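Alpha/beta hydrolase (Novosphingobium aromaticivorans, PDB 3BWX) probably acts as a hydrolase, adopts the alpha/beta-hydrolase fold and binds calcium in the crystal. Local coordinates at residues Q85-E88 and A89-A92; E46-A49 and T50-G54; F196-D199 and M200-E204. The protein carries 1 engineered substitution. All coordinates share one frame; numbering follows the deposited sequence. Where two conformers were deposited one is given.

Overall arrangement
All three contacts are local, each within one continuous stretch of a single chain. Contact 1 lies on helix 80-94, and contact 2 on helix 46-52 of the beta-alpha-beta unit formed with strands 32-35 and 58-61; both helices pack on the mixed eight-stranded sheet, and the two contact centres are about 23 Å apart. Contact 3 lies in the long excursion between strands 122-128 and 230-235, where this fold commonly carries its cap. Its centre is about 22 Å from that of contact 1 and about 27 Å from that of contact 2. Contact 3 is near a calcium ion, about 8 Å from the side chain of I202, whereas contact 1 approaches the probable nucleophile elbow without touching it.

Contact 1 of 3, residues Q85-E88 and A89-A92; sequences QDLE and ALLA
The carboxylate of E88 is the flat side-chain group that meets the next turn of helix 80-94: OE1 lies 4.1 Å from CD1 of L91, and this methyl stands well out of the carboxylate plane. The bend at chi2 of E88 (-71°) turns the acid forward, so that OE1 faces the next turn, while OE2 forms a salt bridge with R121. The carboxylate of D86 is engaged outside the turn, OD2 by R64 in a salt bridge and OD1 by Q82. In the alpha/beta-hydrolase fold this helix comes just before strand 99-104, which leads into the probable nucleophile elbow, and it packs beside helix 106-117, where L87 meets L110, and E88 and L91 meet L114.

Four successive backbone bonds carry the helix through the contact. A89 N donates to Q85 O, L90 N to D86 O, L91 N to L87 O and A92 N to E88 O, the first at 2.9 Å. Side chains are fitted around these carbonyls. L91 has CG anti to its carbonyl carbon (chi1 -64°), which sets CG 3.3 Å from L87 O, at the flank of the oxygen that its own N-H engages. L90 takes the other course: with CG opposite the backbone N (chi1 172°), it brings CD2 to 4.3 Å from CD2 of L87, a light apolar touch one turn along the buried face. A89, whose side chain also touches W10 of strand 6-11, has its CB 3.4 Å from D86 O, and on the exposed side the CB of A92 lies 3.4 Å from E88 O.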
loop_
_atom_site.group_PDB
_atom_site.type_symbol
_atom_site.label_atom_id
_atom_site.label_comp_id
_atom_site.label_asym_id
_atom_site.label_seq_id
_atom_site.Cartn_x
_atom_site.Cartn_y
_atom_site.Cartn_z
ATOM N N GLN A 85 4.872 12.307 -7.489
ATOM C CA GLN A 85 4.751 13.754 -7.419
ATOM C C GLN A 85 3.674 14.195 -6.412
ATOM O O GLN A 85 3.855 15.130 -5.666
ATOM C CB GLN A 85 4.474 14.392 -8.790
ATOM C CG GLN A 85 4.451 15.957 -8.748
ATOM C CD GLN A 85 3.793 16.651 -9.988
ATOM O OE1 GLN A 85 2.552 16.788 -10.106
ATOM N NE2 GLN A 85 4.652 17.137 -10.898
ATOM N N ASP A 86 2.547 13.492 -6.393
ATOM C CA ASP A 86 1.474 13.832 -5.504
ATOM C C ASP A 86 1.931 13.608 -4.052
ATOM O O ASP A 86 1.548 14.357 -3.178
ATOM C CB ASP A 86 0.224 12.982 -5.824
ATOM C CG ASP A 86 -0.383 13.282 -7.175
ATOM O OD1 ASP A 86 -0.137 14.360 -7.768
ATOM O OD2 ASP A 86 -1.213 12.456 -7.605
ATOM N N LEU A 87 2.705 12.564 -3.804
ATOM C CA LEU A 87 3.196 12.349 -2.437
ATOM C C LEU A 87 4.228 13.439 -2.048
ATOM O O LEU A 87 4.267 13.875 -0.895
ATOM C CB LEU A 87 3.828 10.987 -2.304
ATOM C CG LEU A 87 2.804 9.832 -2.218
ATOM C CD1 LEU A 87 3.485 8.500 -2.571
ATOM C CD2 LEU A 87 2.075 9.820 -0.891
ATOM N N GLU A 88 5.113 13.831 -2.993
ATOM C CA GLU A 88 6.002 14.958 -2.722
ATOM C C GLU A 88 5.191 16.201 -2.361
ATOM O O GLU A 88 5.570 16.980 -1.453
ATOM C CB GLU A 88 6.931 15.225 -3.901
ATOM C CG GLU A 88 7.929 14.135 -4.174
ATOM C CD GLU A 88 9.046 14.006 -3.142
ATOM O OE1 GLU A 88 9.047 14.702 -2.105
ATOM O OE2 GLU A 88 9.917 13.133 -3.326
ATOM N N ALA A 89 4.065 16.401 -3.027
ATOM C CA ALA A 89 3.206 17.546 -2.738
ATOM C C ALA A 89 2.589 17.441 -1.321
ATOM O O ALA A 89 2.502 18.435 -0.607
ATOM C CB ALA A 89 2.086 17.698 -3.774
ATOM N N LEU A 90 2.142 16.243 -0.917
ATOM C CA LEU A 90 1.683 16.021 0.448
ATOM C C LEU A 90 2.773 16.359 1.468
ATOM O O LEU A 90 2.522 17.098 2.438
ATOM C CB LEU A 90 1.246 14.565 0.637
ATOM C CG LEU A 90 0.919 14.119 2.050
ATOM C CD1 LEU A 90 -0.266 14.851 2.633
ATOM C CD2 LEU A 90 0.664 12.574 2.100
ATOM N N LEU A 91 3.981 15.842 1.237
ATOM C CA LEU A 91 5.071 16.061 2.197
ATOM C C LEU A 91 5.411 17.543 2.314
ATOM O O LEU A 91 5.633 18.036 3.439
ATOM C CB LEU A 91 6.301 15.235 1.828
ATOM C CG LEU A 91 6.113 13.735 1.882
ATOM C CD1 LEU A 91 7.286 13.002 1.159
ATOM C CD2 LEU A 91 5.950 13.204 3.333
ATOM N N ALA A 92 5.455 18.246 1.173
ATOM C CA ALA A 92 5.725 19.684 1.134
ATOM C C ALA A 92 4.647 20.452 1.875
ATOM O O ALA A 92 4.909 21.329 2.731
ATOM C CB ALA A 92 5.787 20.174 -0.315
#

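Contact 2 of 3, residues E46-A49 and T50-G54. With EDO (1,2-ethanediol), chain G.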
loop_
_atom_site.group_PDB
_atom_site.type_symbol
_atom_site.label_atom_id
_atom_site.label_comp_id
_atom_site.label_asym_id
_atom_site.label_seq_id
_atom_site.Cartn_x
_atom_site.Cartn_y
_atom_site.Cartn_z
ATOM N N GLU A 46 -6.542 0.412 8.387
ATOM C CA GLU A 46 -7.466 0.894 9.414
ATOM C C GLU A 46 -7.175 0.280 10.794
ATOM O O GLU A 46 -7.480 0.905 11.811
ATOM C CB GLU A 46 -8.924 0.608 9.018
ATOM C CG GLU A 46 -9.296 -0.873 8.877
ATOM C CD GLU A 46 -10.692 -1.194 8.316
ATOM O OE1 GLU A 46 -11.386 -0.236 7.901
ATOM O OE2 GLU A 46 -11.051 -2.414 8.259
ATOM N N ASP A 47 -6.718 -0.979 10.833
ATOM C CA ASP A 47 -6.355 -1.626 12.118
ATOM C C ASP A 47 -4.896 -1.334 12.533
ATOM O O ASP A 47 -4.628 -1.032 13.701
ATOM C CB ASP A 47 -6.639 -3.163 12.097
ATOM C CG ASP A 47 -8.123 -3.496 12.095
ATOM O OD1 ASP A 47 -8.945 -2.564 12.159
ATOM O OD2 ASP A 47 -8.458 -4.703 12.031
ATOM N N LEU A 48 -3.968 -1.379 11.570
ATOM C CA LEU A 48 -2.563 -1.083 11.906
ATOM C C LEU A 48 -2.432 0.331 12.461
ATOM O O LEU A 48 -1.736 0.571 13.412
ATOM C CB LEU A 48 -1.685 -1.223 10.670
ATOM C CG LEU A 48 -0.207 -0.940 10.899
ATOM C CD1 LEU A 48 0.367 -1.931 11.877
ATOM C CD2 LEU A 48 0.533 -0.943 9.562
ATOM N N ALA A 49 -3.076 1.284 11.807
ATOM C CA ALA A 49 -3.004 2.660 12.232
ATOM C C ALA A 49 -3.511 2.828 13.674
ATOM O O ALA A 49 -2.926 3.589 14.446
ATOM C CB ALA A 49 -3.812 3.555 11.270
ATOM N N THR A 50 -4.596 2.133 14.040
ATOM C CA THR A 50 -5.126 2.232 15.415
ATOM C C THR A 50 -4.160 1.614 16.419
ATOM O O THR A 50 -4.117 2.042 17.564
ATOM C CB THR A 50 -6.497 1.550 15.622
ATOM O OG1 THR A 50 -6.391 0.163 15.347
ATOM C CG2 THR A 50 -7.522 2.155 14.735
ATOM N N ARG A 51 -3.422 0.587 16.007
ATOM C CA ARG A 51 -2.396 -0.007 16.877
ATOM C C ARG A 51 -1.155 0.884 17.028
ATOM O O ARG A 51 -0.461 0.764 18.031
ATOM C CB ARG A 51 -2.009 -1.397 16.352
ATOM C CG ARG A 51 -3.140 -2.439 16.476
ATOM C CD ARG A 51 -2.732 -3.799 15.883
ATOM N NE ARG A 51 -3.807 -4.722 16.256
ATOM C CZ ARG A 51 -4.614 -5.340 15.422
ATOM N NH1 ARG A 51 -4.432 -5.262 14.127
ATOM N NH2 ARG A 51 -5.587 -6.097 15.916
ATOM N N LEU A 52 -0.847 1.734 16.044
ATOM C CA LEU A 52 0.312 2.622 16.107
ATOM C C LEU A 52 0.002 3.976 16.695
ATOM O O LEU A 52 0.917 4.603 17.272
ATOM C CB LEU A 52 0.935 2.831 14.718
ATOM C CG LEU A 52 1.434 1.556 14.000
ATOM C CD1 LEU A 52 2.012 1.871 12.683
ATOM C CD2 LEU A 52 2.478 0.849 14.944
ATOM N N ALA A 53 -1.239 4.433 16.533
ATOM C CA ALA A 53 -1.699 5.785 16.959
ATOM C C ALA A 53 -1.399 6.105 18.424
ATOM O O ALA A 53 -1.399 5.224 19.293
ATOM C CB ALA A 53 -3.210 6.022 16.624
ATOM N N GLY A 54 -1.098 7.373 18.660
ATOM C CA GLY A 54 -0.736 7.862 19.980
ATOM C C GLY A 54 0.743 7.690 20.141
ATOM O O GLY A 54 1.471 8.664 20.300
HETATM C C1 EDO G . -7.370 -7.774 12.688
HETATM O O1 EDO G . -6.788 -6.488 12.907
HETATM C C2 EDO G . -6.857 -8.715 13.751
HETATM O O2 EDO G . -7.346 -8.285 15.029
#
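T50 reaches back one turn of helix 46-52 to D47 and E46. Its OG1, set between backbone N and carbonyl carbon (chi1 61°), donates to D47 O at 2.7 Å, and CG2 rests 3.2 Å from E46 O. A valine here, lacking the hydroxyl, would probably leave D47 O less firmly held, with the R51 N-H bond still in place. That bond, R51 N to D47 O, measures 3.1 Å. The R51 side chain, extended from CG to NE, carries the guanidinium past CB of D47 to a 1,2-ethanediol, probably from the crystallisation liquor. NH1 donates to the diol O1, which lies at the guanidinium edge and in turn donates to D47 OD2 at 2.6 Å; NH2 reaches O2. L52 follows, its N bound to L48 O and, weakly, to A49 O, while CD1 packs 4.0 Å from CG of L48. A53 N still bonds to A49 O at 2.8 Å, although A53 itself already leaves the helical conformation.

The helix is the crossover of a beta-alpha-beta unit, with A49 and L52 on V58 of strand 58-61 and L48 and L52 against helix 272-282. D47 OD2 also has a salt bridge with R184. In the crystal the diol bridges D47 and R51; without it their opposite charges would probably still attract, though no N-H of R51 points at OD2.

Contact 3 of 3, residues F196-D199 and M200-E204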
loop_
_atom_site.group_PDB
_atom_site.type_symbol
_atom_site.label_atom_id
_atom_site.label_comp_id
_atom_site.label_asym_id
_atom_site.label_seq_id
_atom_site.Cartn_x
_atom_site.Cartn_y
_atom_site.Cartn_z
ATOM N N PHE A 196 -15.651 -2.224 -6.331
ATOM C CA PHE A 196 -14.292 -1.876 -5.924
ATOM C C PHE A 196 -14.161 -0.341 -5.843
ATOM O O PHE A 196 -14.720 0.407 -6.658
ATOM C CB PHE A 196 -13.247 -2.505 -6.846
ATOM C CG PHE A 196 -13.230 -3.993 -6.745
ATOM C CD1 PHE A 196 -12.568 -4.646 -5.676
ATOM C CD2 PHE A 196 -14.002 -4.761 -7.639
ATOM C CE1 PHE A 196 -12.609 -6.029 -5.560
ATOM C CE2 PHE A 196 -14.051 -6.122 -7.526
ATOM C CZ PHE A 196 -13.349 -6.778 -6.474
ATOM N N ASP A 197 -13.454 0.097 -4.811
ATOM C CA ASP A 197 -13.450 1.530 -4.433
ATOM C C ASP A 197 -12.342 2.308 -5.142
ATOM O O ASP A 197 -11.462 2.879 -4.528
ATOM C CB ASP A 197 -13.318 1.631 -2.909
ATOM C CG ASP A 197 -13.723 2.989 -2.358
ATOM O OD1 ASP A 197 -14.126 3.919 -3.094
ATOM O OD2 ASP A 197 -13.642 3.135 -1.117
ATOM N N TYR A 198 -12.433 2.327 -6.478
ATOM C CA TYR A 198 -11.461 3.088 -7.250
ATOM C C TYR A 198 -12.078 3.419 -8.594
ATOM O O TYR A 198 -13.042 2.766 -9.010
ATOM C CB TYR A 198 -10.085 2.369 -7.402
ATOM C CG TYR A 198 -10.112 1.055 -8.114
ATOM C CD1 TYR A 198 -10.014 0.999 -9.503
ATOM C CD2 TYR A 198 -10.181 -0.141 -7.432
ATOM C CE1 TYR A 198 -10.040 -0.232 -10.166
ATOM C CE2 TYR A 198 -10.217 -1.343 -8.097
ATOM C CZ TYR A 198 -10.135 -1.390 -9.460
ATOM O OH TYR A 198 -10.143 -2.586 -10.160
ATOM N N ASP A 199 -11.514 4.420 -9.266
ATOM C CA ASP A 199 -11.915 4.755 -10.647
ATOM C C ASP A 199 -11.569 3.614 -11.652
ATOM O O ASP A 199 -10.400 3.285 -11.832
ATOM C CB ASP A 199 -11.138 6.021 -11.065
ATOM C CG ASP A 199 -11.613 6.626 -12.387
ATOM O OD1 ASP A 199 -12.435 6.005 -13.086
ATOM O OD2 ASP A 199 -11.159 7.751 -12.662
HETATM N N MSE A 200 -12.578 3.006 -12.276
HETATM C CA MSE A 200 -12.345 1.980 -13.257
HETATM C C MSE A 200 -11.358 2.396 -14.348
HETATM O O MSE A 200 -10.589 1.548 -14.833
HETATM C CB MSE A 200 -13.666 1.517 -13.895
HETATM C CG MSE A 200 -14.553 0.704 -12.968
HETATM SE SE MSE A 200 -13.777 -0.901 -12.131
HETATM C CE MSE A 200 -13.663 -0.262 -10.271
ATOM N N LYS A 201 -11.315 3.692 -14.673
ATOM C CA LYS A 201 -10.425 4.194 -15.703
ATOM C C LYS A 201 -8.938 4.012 -15.399
ATOM O O LYS A 201 -8.133 4.188 -16.324
ATOM C CB LYS A 201 -10.724 5.643 -16.039
ATOM C CG LYS A 201 -12.090 5.769 -16.677
ATOM C CD LYS A 201 -12.385 7.154 -17.212
ATOM C CE LYS A 201 -13.704 7.132 -17.946
ATOM N NZ LYS A 201 -14.208 8.493 -18.219
ATOM N N ILE A 202 -8.588 3.678 -14.146
ATOM C CA ILE A 202 -7.260 3.247 -13.804
ATOM C C ILE A 202 -6.801 2.076 -14.665
ATOM O O ILE A 202 -5.625 1.938 -14.892
ATOM C CB ILE A 202 -7.146 2.941 -12.266
ATOM C CG1 ILE A 202 -7.220 4.240 -11.452
ATOM C CG2 ILE A 202 -5.901 2.137 -11.933
ATOM C CD1 ILE A 202 -7.578 4.039 -9.941
ATOM N N ALA A 203 -7.731 1.269 -15.150
ATOM C CA ALA A 203 -7.385 0.123 -16.001
ATOM C C ALA A 203 -6.930 0.488 -17.418
ATOM O O ALA A 203 -6.427 -0.349 -18.149
ATOM C CB ALA A 203 -8.603 -0.829 -16.080
ATOM N N GLU A 204 -7.208 1.707 -17.858
ATOM C CA GLU A 204 -6.817 2.151 -19.191
ATOM C C GLU A 204 -5.306 2.172 -19.269
ATOM O O GLU A 204 -4.635 2.778 -18.427
ATOM C CB GLU A 204 -7.419 3.532 -19.505
ATOM C CG GLU A 204 -8.932 3.482 -19.608
ATOM C CD GLU A 204 -9.579 4.853 -19.884
ATOM O OE1 GLU A 204 -8.840 5.833 -20.135
ATOM O OE2 GLU A 204 -10.832 4.938 -19.796
#
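M200 and I202 pack against the buried ring of Y198. Selenomethionine M200 was deposited in two conformers, so its place over the ring is tentative; in the one described it bends at chi2 and chi3 and brings CE over one face, 3.8 Å from the ring centroid and 20° off the normal. SE lies farther out and obliquely, in a Met-aromatic contact. From another direction CD1 of I202 touches Y198 CD1 at 3.9 Å. The ring is placed by chi1 of 62°, between backbone N and carbonyl carbon, and its OH is bonded to G147 N.

D199 ties the chain by two hydrogen bonds. I202 N donates to D199 O at 3.0 Å from above the carbonyl plane, and K201 N donates to D199 OD1, also at 3.0 Å, meeting the carboxylate from well above its plane. OD2 is held by Y78, so both carboxylate oxygens are engaged. The solvent side is looser: K201 keeps its CB 3.4 Å from D199 OD1, but beyond CG the chain runs extended, NZ ending 6.0 Å from that oxygen.

The bond from K201 N to D199 OD1 makes an Asx turn, here opening the 3-10 segment 200-203 that leads to P205 and A208, the residues of a calcium site.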